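Local coordinates for hypothetical protein, IPT/TIG domain protein (Bacteroides ovatus, PDB 4HW6) that is of uncharacterised function but probably acts as an auxiliary carbohydrate-binding protein, joining an IPT/TIG domain to a six-bladed beta-propeller, at residues I278-H281 with W286-I289; I289-N292 with I297-V300; F342-A347 with E352-F357; E346-E351 with L370-R375; T366-T371 with V376-G381. All coordinates share one frame; numbering follows the deposited sequence. Where two conformers were deposited one is given.

Interaction 1 (I278-H281 with W286-I289); sequences IVWH and WAYI. With EDO (1,2-ethanediol), chain F.
His281 and Trp286 meet where two antiparallel strands open into their turn. His281 CB stands over the six-membered ring of the indole, 4.0 Å from its centroid, in a CH-pi contact, while His281 CD2 comes 3.3 Å from Trp286 CZ2; the two ring planes are inclined at 34°. Trp286 reaches this place because its CG sits between the backbone N and the carbonyl carbon (chi1 54°), which folds the indole back toward the partner strand. A second CH-pi contact lies on the other face of the sheet, where Ala287 CB rests over the six-membered ring of Trp280, 3.8 Å from the centroid. Ile278 extends that apolar row, its CG2 3.9 Å from Ala287 CB.

Val279 and Tyr288 exchange two backbone bonds, and His281 N gives a third to Trp286 O at 2.9 Å. The imidazole is held at both nitrogens, by Asp353 at NE2 and Thr283 at ND1, which should fix its rotation. Trp286 NE1 donates to O1 of a 1,2-ethanediol molecule at 2.8 Å, with the diol oxygen at the edge of the indole; this diol probably comes from the crystallisation liquor. Together they make a beta hairpin, two neighbouring strands of a four-stranded propeller blade.

Interaction 2 (I289-N292 with I297-V300); sequences IIYN and IYRV
Ile289 and Tyr298 form an antiparallel hydrogen-bonded pair, Ile289 N to Tyr298 O and Tyr298 N to Ile289 O both at 2.8 Å, and next along Ile290 faces Ile297 as a non-hydrogen-bonded pair.

The side chains on the Ile289 and Tyr298 face are dominated by two phenol rings. Tyr291 and Tyr298 form an offset stack, their planes only 4° from parallel and their centroids 4.1 Å apart. Both tyrosines set CG opposite the carbonyl carbon (chi1 -77° for Tyr291, -78° for Tyr298), which sends the two rings off their strands in like fashion and lets them stack. The displacement places Tyr291 OH over the middle of the Tyr298 ring, and Tyr298 CE1 over the rim of the Tyr291 ring, with Tyr291 CE1 3.4 Å from Tyr298 CD1. Tyr291 lies at the centre of an inverse gamma turn, where the strand ends. Both phenol oxygens bond to the carboxylate of Asp270, Tyr291 to OD1 and Tyr298 to OD2, so one acid ties the stacked pair together at its polar end. Farther along, Ile289 CD1 packs 3.9 Å from Val300 CG1. The opposite face carries Ile290 and Ile297, whose CG1 atoms approach to 4.3 Å.

This hairpin forms the middle of a four-stranded antiparallel sheet: strand 276-280 flanks 286-291, and strand 313-315 flanks 296-301. Ile290 and Ile297 face the adjoining sheet, Ile290 touching Phe357 and Ile297 touching Phe359 of strand 355-361.

Interaction 3 (F342-A347 with E352-F357); sequences FVKNEA and EDEYDF
A beta hairpin of the propeller supplies this contact: strand 337-344, outermost in its sheet, runs against strand 355-361, and polar side chains brace the loop at the end where the hairpin turns. Phe342 and Phe357 meet edge-to-face, the edge of Phe357 over the Phe342 ring and its CD1 3.6 Å from Phe342 CZ. The rings come from different chi1 settings: Phe357 CG trans to its backbone N (-171°), Phe342 CG trans to its carbonyl carbon (-70°). Tyr355 leans obliquely against the partner backbone, its CD2 3.4 Å from Lys344 N.

Between the Phe342-Phe357 and Lys344-Tyr355 pairs, Val343 and Asp356 exchange two backbone hydrogen bonds; beyond the last strand pair, Asn345 N donates to Glu354 O at 2.9 Å. Phe342 and Phe357 both touch Val279 of the adjoining sheet, so this hairpin packs blade against blade.

Asn345 ND2 donates to Asp356 OD2 at 3.0 Å, approaching from above the carboxylate plane; the amide and carboxylate planes are 62° apart. Asn345 OD1 accepts from Ala347 N, closing an Asx turn, and the other oxygen of Asp356 is bound by Tyr348. A second Asx turn links Asp353 OD1 to Tyr355 N, and that same oxygen accepts from His281. Lys344 and Glu354 lie side by side in a long salt bridge, NZ to OE1 3.9 Å; Glu354 OE2 takes a hydrogen bond from Gly350 N in the loop.

Interaction 4 (E346-E351 with L370-R375); sequences EAYAGE and LTPEGR
Tyr348 against Pro372 and Thr371 is a small surface contact between two loops at the same end of one propeller sheet, resting on van der Waals packing. The ring meets the proline obliquely, Tyr348 CE2 lying 3.6 Å from Pro372 CD. At its far end the phenol reaches Thr371, Tyr348 OH 3.7 Å from Thr371 CB; the two side chains cross at about a right angle. The hydroxyl's polar partner is Asp356 OD1, on the strand between the loops, so the hydroxyl is bonded while the ring carbons pack on the proline.

Each loop joins neighbouring strands of a hairpin. The first passes through a short 3-10 segment, 346-348, into a type II turn from Tyr348 to Glu351, closed by Glu351 N to Tyr348 O at 2.9 Å. The second is a type I turn from Thr371 to Gly374, Gly374 N bonded to Thr371 O at 2.8 Å. Thr371 OG1, set between its backbone N and carbonyl carbon (chi1 69°), accepts from Arg375 N at 3.2 Å. A long salt bridge joins Arg375 NE, just after the turn, to Glu373 OE2 within it. Pro372 also touches Asp353 and Asp356 of the first hairpin.

Interaction 5 (T366-T371 with V376-G381); sequences TVRVLT and VTTYAG
Val367 O is gripped by two backbone donors at once, Tyr379 N at 2.7 Å and Ala380 N at 3.1 Å. With Tyr379 and Ala380 both facing Val367, this is a classic beta bulge; the register shifts by one residue there, accommodating an extra residue in strand 375-380. Val367 N completes the bulged pair by donating to Ala380 O; beyond it Val369 and Thr377 exchange a regular pair of bonds.

Apolar contacts divide between the two faces of the hairpin. On one, Val369 CG2 touches Tyr379 CB at 3.9 Å, and Val367 CG1 lies at the edge of the Tyr379 ring, 4.0 Å from CD2. Tyr379 CG lies trans to the backbone N (chi1 -179°), placing the phenol beside Val367, the two side chains pointing the same way. On the other face Leu370 CD1 packs against Val376 CG2, and the methyl groups of Thr366 and Thr378 touch, CG2 to CG2 at 3.7 Å.

The charged group on that second face is Arg368. Its chain bends at chi3 (79°), bringing the guanidinium round so that Val376 CG1 covers one face, 3.6 Å from Arg368 NH2. Arg368 NE comes 3.3 Å from Thr378 OG1. Asp326 and Asp361 form salt bridges with the guanidinium, and Asp326 also bonds Thr378 OG1.

A buried arginine is thus matched by two acids and packed by a valine methyl, so its charge is probably well compensated inside the propeller.

How the interactions relate
Along the chain, interactions 1 and 2 come first, in one antiparallel sheet where they share strand 286-291 and Ile289, their centres about 8 Å apart. Interactions 3, 4 and 5 belong to the next sheet: interaction 3 joins strands 337-344 and 355-361, interaction 5 joins 366-370 and 375-380, and interaction 4 links their two turns, about 5 Å from interaction 3 and about 14 Å from interaction 5 between centres. Strands 355-361 and 366-370 are neighbours, tied by Phe357 O and Leu370 N. Between the sheets, Tyr288 packs on Phe342 and Leu370, Ile290 on Phe357, and His281 bonds Asp353. The set therefore spans two adjacent propeller blades and the seam between them.

Interaction 1 (I278-H281 with W286-I289)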
# COMPACT_ATOMS: atom_id res chain seq x y z
N ILE A 278 -7.15 13.50 -7.84
CA ILE A 278 -6.61 14.47 -6.91
C ILE A 278 -6.37 13.79 -5.57
O ILE A 278 -7.21 13.04 -5.10
CB ILE A 278 -7.56 15.67 -6.76
CG1 ILE A 278 -7.71 16.41 -8.11
CG2 ILE A 278 -7.03 16.67 -5.71
CD1 ILE A 278 -8.81 17.45 -8.13
N VAL A 279 -5.20 14.03 -4.98
CA VAL A 279 -4.86 13.48 -3.68
C VAL A 279 -4.25 14.58 -2.80
O VAL A 279 -3.20 15.15 -3.15
CB VAL A 279 -3.84 12.30 -3.76
CG1 VAL A 279 -3.72 11.64 -2.40
CG2 VAL A 279 -4.21 11.27 -4.85
N TRP A 280 -4.89 14.86 -1.67
CA TRP A 280 -4.38 15.83 -0.71
C TRP A 280 -3.13 15.29 0.01
O TRP A 280 -3.10 14.13 0.46
CB TRP A 280 -5.46 16.24 0.32
CG TRP A 280 -6.45 17.17 -0.27
CD1 TRP A 280 -7.70 16.85 -0.71
CD2 TRP A 280 -6.23 18.53 -0.60
NE1 TRP A 280 -8.32 17.97 -1.24
CE2 TRP A 280 -7.42 19.01 -1.21
CE3 TRP A 280 -5.15 19.40 -0.43
CZ2 TRP A 280 -7.54 20.32 -1.65
CZ3 TRP A 280 -5.27 20.69 -0.89
CH2 TRP A 280 -6.46 21.14 -1.48
N HIS A 281 -2.12 16.14 0.14
CA HIS A 281 -1.04 15.84 1.06
C HIS A 281 -1.62 15.72 2.46
O HIS A 281 -2.57 16.41 2.78
CB HIS A 281 0.02 16.94 1.04
CG HIS A 281 1.28 16.59 1.76
ND1 HIS A 281 1.52 16.90 3.08
CD2 HIS A 281 2.40 15.95 1.32
CE1 HIS A 281 2.72 16.47 3.42
NE2 HIS A 281 3.27 15.88 2.37
N TRP A 286 -1.39 21.26 0.30
CA TRP A 286 -1.44 21.16 -1.14
C TRP A 286 -1.90 19.78 -1.55
O TRP A 286 -1.96 18.88 -0.72
CB TRP A 286 -0.08 21.48 -1.75
CG TRP A 286 1.09 20.70 -1.24
CD1 TRP A 286 1.94 21.09 -0.26
CD2 TRP A 286 1.56 19.42 -1.71
NE1 TRP A 286 2.92 20.13 -0.06
CE2 TRP A 286 2.72 19.11 -0.95
CE3 TRP A 286 1.15 18.55 -2.71
CZ2 TRP A 286 3.46 17.94 -1.15
CZ3 TRP A 286 1.91 17.35 -2.91
CH2 TRP A 286 3.04 17.08 -2.12
N ALA A 287 -2.27 19.64 -2.81
CA ALA A 287 -2.67 18.35 -3.39
C ALA A 287 -1.88 18.09 -4.66
O ALA A 287 -1.50 19.02 -5.34
CB ALA A 287 -4.16 18.34 -3.72
N TYR A 288 -1.69 16.83 -5.01
CA TYR A 288 -1.34 16.47 -6.37
C TYR A 288 -2.58 16.28 -7.22
O TYR A 288 -3.61 15.75 -6.77
CB TYR A 288 -0.51 15.20 -6.42
CG TYR A 288 0.95 15.35 -6.04
CD1 TYR A 288 1.72 16.40 -6.50
CD2 TYR A 288 1.56 14.42 -5.23
CE1 TYR A 288 3.07 16.53 -6.14
CE2 TYR A 288 2.90 14.53 -4.86
CZ TYR A 288 3.65 15.58 -5.32
OH TYR A 288 4.96 15.72 -4.95
N ILE A 289 -2.47 16.71 -8.46
CA ILE A 289 -3.41 16.41 -9.50
C ILE A 289 -2.72 15.50 -10.52
O ILE A 289 -1.80 15.94 -11.26
CB ILE A 289 -3.89 17.68 -10.24
CG1 ILE A 289 -4.30 18.79 -9.27
CG2 ILE A 289 -5.04 17.32 -11.20
CD1 ILE A 289 -4.42 20.14 -9.95
C1 EDO F . 5.19 19.54 2.56
O1 EDO F . 5.23 20.41 1.42
C2 EDO F . 3.90 19.75 3.34
O2 EDO F . 3.71 21.15 3.63

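Interaction 2 (I289-N292 with I297-V300)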
# COMPACT_ATOMS: atom_id res chain seq x y z
N ILE A 289 -2.47 16.71 -8.46
CA ILE A 289 -3.41 16.41 -9.50
C ILE A 289 -2.72 15.50 -10.52
O ILE A 289 -1.80 15.94 -11.26
CB ILE A 289 -3.89 17.68 -10.24
CG1 ILE A 289 -4.30 18.79 -9.27
CG2 ILE A 289 -5.04 17.32 -11.20
CD1 ILE A 289 -4.42 20.14 -9.95
N ILE A 290 -3.12 14.24 -10.52
CA ILE A 290 -2.61 13.27 -11.47
C ILE A 290 -3.39 13.38 -12.77
O ILE A 290 -4.62 13.23 -12.76
CB ILE A 290 -2.68 11.84 -10.93
CG1 ILE A 290 -1.97 11.74 -9.56
CG2 ILE A 290 -2.02 10.90 -11.94
CD1 ILE A 290 -2.11 10.37 -8.91
N TYR A 291 -2.70 13.72 -13.86
CA TYR A 291 -3.32 13.81 -15.18
C TYR A 291 -3.24 12.41 -15.76
O TYR A 291 -2.27 12.02 -16.41
CB TYR A 291 -2.58 14.81 -16.09
CG TYR A 291 -2.82 16.27 -15.87
CD1 TYR A 291 -2.99 16.83 -14.60
CD2 TYR A 291 -2.85 17.14 -16.96
CE1 TYR A 291 -3.22 18.19 -14.42
CE2 TYR A 291 -3.06 18.51 -16.80
CZ TYR A 291 -3.22 19.04 -15.52
OH TYR A 291 -3.44 20.40 -15.38
N ASN A 292 -4.26 11.59 -15.46
CA ASN A 292 -4.21 10.18 -15.82
C ASN A 292 -4.03 9.93 -17.31
O ASN A 292 -3.36 9.00 -17.69
CB ASN A 292 -5.48 9.43 -15.35
CG ASN A 292 -5.85 9.71 -13.91
OD1 ASN A 292 -6.97 10.11 -13.63
ND2 ASN A 292 -4.92 9.48 -12.97
N ILE A 297 1.97 14.88 -13.50
CA ILE A 297 1.42 15.18 -12.19
C ILE A 297 1.67 16.67 -11.91
O ILE A 297 2.79 17.17 -12.08
CB ILE A 297 2.06 14.32 -11.07
CG1 ILE A 297 1.81 12.82 -11.32
CG2 ILE A 297 1.52 14.76 -9.70
CD1 ILE A 297 2.54 11.89 -10.35
N TYR A 298 0.63 17.37 -11.49
CA TYR A 298 0.72 18.76 -11.09
C TYR A 298 0.48 18.86 -9.59
O TYR A 298 -0.05 17.93 -8.95
CB TYR A 298 -0.38 19.58 -11.78
CG TYR A 298 -0.19 19.98 -13.22
CD1 TYR A 298 0.09 19.05 -14.20
CD2 TYR A 298 -0.40 21.31 -13.62
CE1 TYR A 298 0.20 19.42 -15.55
CE2 TYR A 298 -0.28 21.68 -14.95
CZ TYR A 298 0.02 20.72 -15.91
OH TYR A 298 0.11 21.11 -17.25
N ARG A 299 0.86 20.01 -9.04
CA ARG A 299 0.55 20.35 -7.65
C ARG A 299 -0.32 21.60 -7.59
O ARG A 299 -0.09 22.58 -8.32
CB ARG A 299 1.85 20.56 -6.86
CG ARG A 299 1.67 21.24 -5.50
CD ARG A 299 2.85 21.01 -4.58
NE ARG A 299 2.99 22.05 -3.57
CZ ARG A 299 3.97 22.08 -2.67
NH1 ARG A 299 4.88 21.12 -2.65
NH2 ARG A 299 4.05 23.06 -1.79
N VAL A 300 -1.30 21.59 -6.69
CA VAL A 300 -2.15 22.76 -6.42
C VAL A 300 -2.03 23.11 -4.93
O VAL A 300 -2.30 22.28 -4.05
CB VAL A 300 -3.60 22.55 -6.88
CG1 VAL A 300 -4.22 21.30 -6.25
CG2 VAL A 300 -4.40 23.81 -6.60

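Interaction 3 (F342-A347 with E352-F357)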
# COMPACT_ATOMS: atom_id res chain seq x y z
N PHE A 342 0.19 8.95 -0.38
CA PHE A 342 1.31 9.42 0.40
C PHE A 342 1.70 8.42 1.47
O PHE A 342 0.84 7.91 2.20
CB PHE A 342 0.96 10.75 1.02
CG PHE A 342 0.87 11.88 0.02
CD1 PHE A 342 2.02 12.53 -0.40
CD2 PHE A 342 -0.34 12.29 -0.50
CE1 PHE A 342 1.97 13.57 -1.33
CE2 PHE A 342 -0.40 13.31 -1.42
CZ PHE A 342 0.75 13.98 -1.82
N VAL A 343 2.99 8.14 1.57
CA VAL A 343 3.50 7.19 2.53
C VAL A 343 4.69 7.80 3.27
O VAL A 343 5.63 8.32 2.64
CB VAL A 343 3.90 5.86 1.84
CG1 VAL A 343 4.49 4.90 2.84
CG2 VAL A 343 2.70 5.25 1.14
N LYS A 344 4.65 7.77 4.59
CA LYS A 344 5.72 8.35 5.41
C LYS A 344 7.06 7.68 5.14
O LYS A 344 7.15 6.45 5.07
CB LYS A 344 5.36 8.26 6.90
CG LYS A 344 5.95 9.37 7.76
CD LYS A 344 5.18 9.51 9.07
CE LYS A 344 5.16 10.95 9.57
NZ LYS A 344 4.55 11.05 10.93
N ASN A 345 8.10 8.49 4.95
CA ASN A 345 9.45 7.99 4.79
C ASN A 345 10.25 8.44 6.02
O ASN A 345 10.48 9.64 6.24
CB ASN A 345 10.08 8.52 3.50
CG ASN A 345 11.46 7.95 3.24
OD1 ASN A 345 12.14 7.48 4.15
ND2 ASN A 345 11.88 8.02 2.00
N GLU A 346 10.68 7.48 6.83
CA GLU A 346 11.45 7.79 8.04
C GLU A 346 12.78 8.50 7.79
O GLU A 346 13.22 9.27 8.63
CB GLU A 346 11.64 6.52 8.89
CG GLU A 346 10.34 6.06 9.56
CD GLU A 346 9.70 7.14 10.44
OE1 GLU A 346 10.40 7.69 11.32
OE2 GLU A 346 8.50 7.44 10.24
N ALA A 347 13.38 8.30 6.62
CA ALA A 347 14.54 9.09 6.22
C ALA A 347 14.26 10.60 6.14
O ALA A 347 15.18 11.39 6.22
CB ALA A 347 15.10 8.58 4.90
N GLU A 352 10.31 19.35 6.05
CA GLU A 352 9.00 19.97 5.80
C GLU A 352 8.03 18.96 5.19
O GLU A 352 6.84 18.97 5.50
CB GLU A 352 9.11 21.19 4.88
CG GLU A 352 9.27 22.50 5.64
CD GLU A 352 9.10 23.71 4.75
OE1 GLU A 352 8.35 23.63 3.75
OE2 GLU A 352 9.72 24.76 5.07
N ASP A 353 8.55 18.10 4.33
CA ASP A 353 7.74 17.03 3.75
C ASP A 353 8.26 15.66 4.18
O ASP A 353 9.34 15.26 3.80
CB ASP A 353 7.71 17.12 2.22
CG ASP A 353 6.59 16.31 1.61
OD1 ASP A 353 6.01 15.41 2.27
OD2 ASP A 353 6.25 16.56 0.44
N GLU A 354 7.47 14.95 4.98
CA GLU A 354 7.89 13.67 5.51
C GLU A 354 7.40 12.50 4.69
O GLU A 354 7.60 11.36 5.10
CB GLU A 354 7.40 13.54 6.97
CG GLU A 354 8.20 14.43 7.92
CD GLU A 354 7.80 14.26 9.38
OE1 GLU A 354 6.57 14.15 9.65
OE2 GLU A 354 8.70 14.24 10.25
N TYR A 355 6.83 12.76 3.51
CA TYR A 355 6.14 11.73 2.70
C TYR A 355 6.71 11.56 1.30
O TYR A 355 7.08 12.53 0.66
CB TYR A 355 4.64 12.05 2.54
CG TYR A 355 3.90 12.00 3.84
CD1 TYR A 355 3.87 13.10 4.67
CD2 TYR A 355 3.27 10.84 4.26
CE1 TYR A 355 3.23 13.06 5.89
CE2 TYR A 355 2.64 10.77 5.49
CZ TYR A 355 2.60 11.90 6.29
OH TYR A 355 1.99 11.89 7.52
N ASP A 356 6.76 10.30 0.84
CA ASP A 356 6.90 10.01 -0.56
C ASP A 356 5.50 9.76 -1.14
O ASP A 356 4.57 9.42 -0.41
CB ASP A 356 7.76 8.75 -0.76
CG ASP A 356 9.25 9.04 -0.75
OD1 ASP A 356 9.69 10.12 -1.17
OD2 ASP A 356 10.02 8.13 -0.35
N PHE A 357 5.37 9.93 -2.45
CA PHE A 357 4.11 9.72 -3.16
C PHE A 357 4.28 8.49 -4.08
O PHE A 357 4.98 8.56 -5.10
CB PHE A 357 3.75 10.97 -3.97
CG PHE A 357 2.36 10.94 -4.57
CD1 PHE A 357 1.23 10.96 -3.73
CD2 PHE A 357 2.18 10.93 -5.94
CE1 PHE A 357 -0.06 10.97 -4.28
CE2 PHE A 357 0.90 10.94 -6.48
CZ PHE A 357 -0.20 10.96 -5.65

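Interaction 4 (E346-E351 with L370-R375)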
# COMPACT_ATOMS: atom_id res chain seq x y z
N GLU A 346 10.68 7.48 6.83
CA GLU A 346 11.45 7.79 8.04
C GLU A 346 12.78 8.50 7.79
O GLU A 346 13.22 9.27 8.63
CB GLU A 346 11.64 6.52 8.89
CG GLU A 346 10.34 6.06 9.56
CD GLU A 346 9.70 7.14 10.44
OE1 GLU A 346 10.40 7.69 11.32
OE2 GLU A 346 8.50 7.44 10.24
N ALA A 347 13.38 8.30 6.62
CA ALA A 347 14.54 9.09 6.22
C ALA A 347 14.26 10.60 6.14
O ALA A 347 15.18 11.39 6.22
CB ALA A 347 15.10 8.58 4.90
N TYR A 348 13.00 11.00 5.98
CA TYR A 348 12.64 12.41 5.91
C TYR A 348 12.19 13.00 7.25
O TYR A 348 11.69 14.13 7.28
CB TYR A 348 11.47 12.63 4.94
CG TYR A 348 11.64 12.14 3.51
CD1 TYR A 348 12.91 11.87 2.98
CD2 TYR A 348 10.54 12.00 2.68
CE1 TYR A 348 13.06 11.44 1.66
CE2 TYR A 348 10.68 11.56 1.37
CZ TYR A 348 11.94 11.28 0.87
OH TYR A 348 12.05 10.86 -0.45
N ALA A 349 12.35 12.25 8.34
CA ALA A 349 11.88 12.69 9.66
C ALA A 349 12.38 14.10 9.96
O ALA A 349 13.58 14.39 9.88
CB ALA A 349 12.34 11.73 10.75
N GLY A 350 11.43 14.98 10.28
CA GLY A 350 11.72 16.37 10.63
C GLY A 350 11.84 17.33 9.47
O GLY A 350 12.02 18.52 9.68
N GLU A 351 11.74 16.85 8.24
CA GLU A 351 11.82 17.73 7.07
C GLU A 351 10.43 18.29 6.85
O GLU A 351 9.47 17.78 7.43
CB GLU A 351 12.38 16.98 5.86
CG GLU A 351 13.76 16.40 6.17
CD GLU A 351 14.55 15.92 4.97
OE1 GLU A 351 15.80 15.84 5.09
OE2 GLU A 351 13.96 15.61 3.91
N LEU A 370 7.26 9.44 -6.46
CA LEU A 370 7.60 10.85 -6.64
C LEU A 370 8.02 11.39 -5.28
O LEU A 370 7.24 11.37 -4.32
CB LEU A 370 6.37 11.60 -7.18
CG LEU A 370 6.50 13.13 -7.31
CD1 LEU A 370 7.66 13.53 -8.22
CD2 LEU A 370 5.18 13.67 -7.84
N THR A 371 9.25 11.87 -5.19
CA THR A 371 9.78 12.38 -3.94
C THR A 371 9.53 13.88 -3.83
O THR A 371 9.16 14.51 -4.83
CB THR A 371 11.28 12.11 -3.82
OG1 THR A 371 12.00 12.92 -4.78
CG2 THR A 371 11.55 10.63 -4.10
N PRO A 372 9.69 14.43 -2.62
CA PRO A 372 9.44 15.86 -2.46
C PRO A 372 10.34 16.77 -3.30
O PRO A 372 9.94 17.88 -3.61
CB PRO A 372 9.69 16.09 -0.98
CG PRO A 372 9.34 14.78 -0.35
CD PRO A 372 9.85 13.75 -1.32
N GLU A 373 11.53 16.32 -3.69
CA GLU A 373 12.33 17.14 -4.60
C GLU A 373 11.83 17.10 -6.05
O GLU A 373 12.31 17.85 -6.89
CB GLU A 373 13.81 16.74 -4.53
CG GLU A 373 14.19 15.42 -5.19
CD GLU A 373 15.70 15.17 -5.21
OE1 GLU A 373 16.47 16.14 -5.07
OE2 GLU A 373 16.13 14.00 -5.37
N GLY A 374 10.84 16.25 -6.33
CA GLY A 374 10.38 16.05 -7.67
C GLY A 374 11.03 14.92 -8.45
O GLY A 374 10.81 14.81 -9.66
N ARG A 375 11.75 14.03 -7.80
CA ARG A 375 12.38 12.93 -8.51
C ARG A 375 11.44 11.75 -8.64
O ARG A 375 10.73 11.43 -7.70
CB ARG A 375 13.66 12.46 -7.82
CG ARG A 375 14.38 11.38 -8.61
CD ARG A 375 15.77 11.05 -8.09
NE ARG A 375 16.76 12.09 -8.39
CZ ARG A 375 17.34 12.32 -9.58
NH1 ARG A 375 17.05 11.61 -10.67
NH2 ARG A 375 18.21 13.31 -9.69

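Interaction 5 (T366-T371 with V376-G381)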
# COMPACT_ATOMS: atom_id res chain seq x y z
N THR A 366 4.15 -0.26 -13.82
CA THR A 366 4.99 -0.09 -12.66
C THR A 366 4.28 0.60 -11.50
O THR A 366 3.25 1.29 -11.66
CB THR A 366 6.26 0.72 -13.01
OG1 THR A 366 5.88 1.98 -13.58
CG2 THR A 366 7.14 -0.04 -14.00
N VAL A 367 4.86 0.41 -10.33
CA VAL A 367 4.62 1.27 -9.19
C VAL A 367 5.85 2.19 -9.11
O VAL A 367 6.99 1.72 -9.15
CB VAL A 367 4.45 0.47 -7.88
CG1 VAL A 367 4.26 1.42 -6.69
CG2 VAL A 367 3.25 -0.50 -7.99
N ARG A 368 5.60 3.50 -9.04
CA ARG A 368 6.66 4.51 -9.09
C ARG A 368 6.56 5.39 -7.86
O ARG A 368 5.55 5.35 -7.15
CB ARG A 368 6.61 5.29 -10.41
CG ARG A 368 6.75 4.34 -11.60
CD ARG A 368 6.72 4.98 -12.97
NE ARG A 368 8.00 5.60 -13.28
CZ ARG A 368 8.18 6.35 -14.36
NH1 ARG A 368 7.18 6.52 -15.22
NH2 ARG A 368 9.34 6.91 -14.62
N VAL A 369 7.61 6.17 -7.61
CA VAL A 369 7.64 7.06 -6.46
C VAL A 369 8.02 8.44 -6.92
O VAL A 369 8.98 8.59 -7.69
CB VAL A 369 8.65 6.60 -5.40
CG1 VAL A 369 8.54 7.47 -4.16
CG2 VAL A 369 8.40 5.15 -5.05
N LEU A 370 7.26 9.44 -6.46
CA LEU A 370 7.60 10.85 -6.64
C LEU A 370 8.02 11.39 -5.28
O LEU A 370 7.24 11.37 -4.32
CB LEU A 370 6.37 11.60 -7.18
CG LEU A 370 6.50 13.13 -7.31
CD1 LEU A 370 7.66 13.53 -8.22
CD2 LEU A 370 5.18 13.67 -7.84
N THR A 371 9.25 11.87 -5.19
CA THR A 371 9.78 12.38 -3.94
C THR A 371 9.53 13.88 -3.83
O THR A 371 9.16 14.51 -4.83
CB THR A 371 11.28 12.11 -3.82
OG1 THR A 371 12.00 12.92 -4.78
CG2 THR A 371 11.55 10.63 -4.10
N VAL A 376 11.41 11.15 -9.83
CA VAL A 376 10.56 9.99 -10.10
C VAL A 376 11.46 8.79 -10.24
O VAL A 376 12.39 8.81 -11.05
CB VAL A 376 9.78 10.14 -11.42
CG1 VAL A 376 8.97 8.87 -11.68
CG2 VAL A 376 8.88 11.38 -11.36
N THR A 377 11.20 7.75 -9.43
CA THR A 377 11.97 6.49 -9.53
C THR A 377 10.97 5.34 -9.62
O THR A 377 9.81 5.50 -9.25
CB THR A 377 12.86 6.29 -8.30
OG1 THR A 377 12.03 6.26 -7.14
CG2 THR A 377 13.91 7.41 -8.20
N THR A 378 11.38 4.22 -10.19
CA THR A 378 10.50 3.06 -10.31
C THR A 378 10.71 2.12 -9.11
O THR A 378 11.82 1.74 -8.80
CB THR A 378 10.71 2.37 -11.66
OG1 THR A 378 10.33 3.31 -12.69
CG2 THR A 378 9.84 1.08 -11.77
N TYR A 379 9.63 1.83 -8.39
CA TYR A 379 9.71 0.98 -7.20
C TYR A 379 9.54 -0.50 -7.52
O TYR A 379 10.29 -1.33 -6.95
CB TYR A 379 8.64 1.43 -6.22
CG TYR A 379 8.54 0.71 -4.90
CD1 TYR A 379 9.61 0.68 -3.97
CD2 TYR A 379 7.35 0.10 -4.52
CE1 TYR A 379 9.47 0.06 -2.74
CE2 TYR A 379 7.21 -0.52 -3.30
CZ TYR A 379 8.26 -0.56 -2.42
OH TYR A 379 8.08 -1.20 -1.21
N ALA A 380 8.61 -0.84 -8.41
CA ALA A 380 8.32 -2.24 -8.74
C ALA A 380 7.79 -2.41 -10.16
O ALA A 380 7.06 -1.54 -10.66
CB ALA A 380 7.33 -2.82 -7.71
N GLY A 381 8.13 -3.54 -10.78
CA GLY A 381 7.62 -3.91 -12.10
C GLY A 381 8.69 -3.93 -13.15
O GLY A 381 9.84 -3.54 -12.88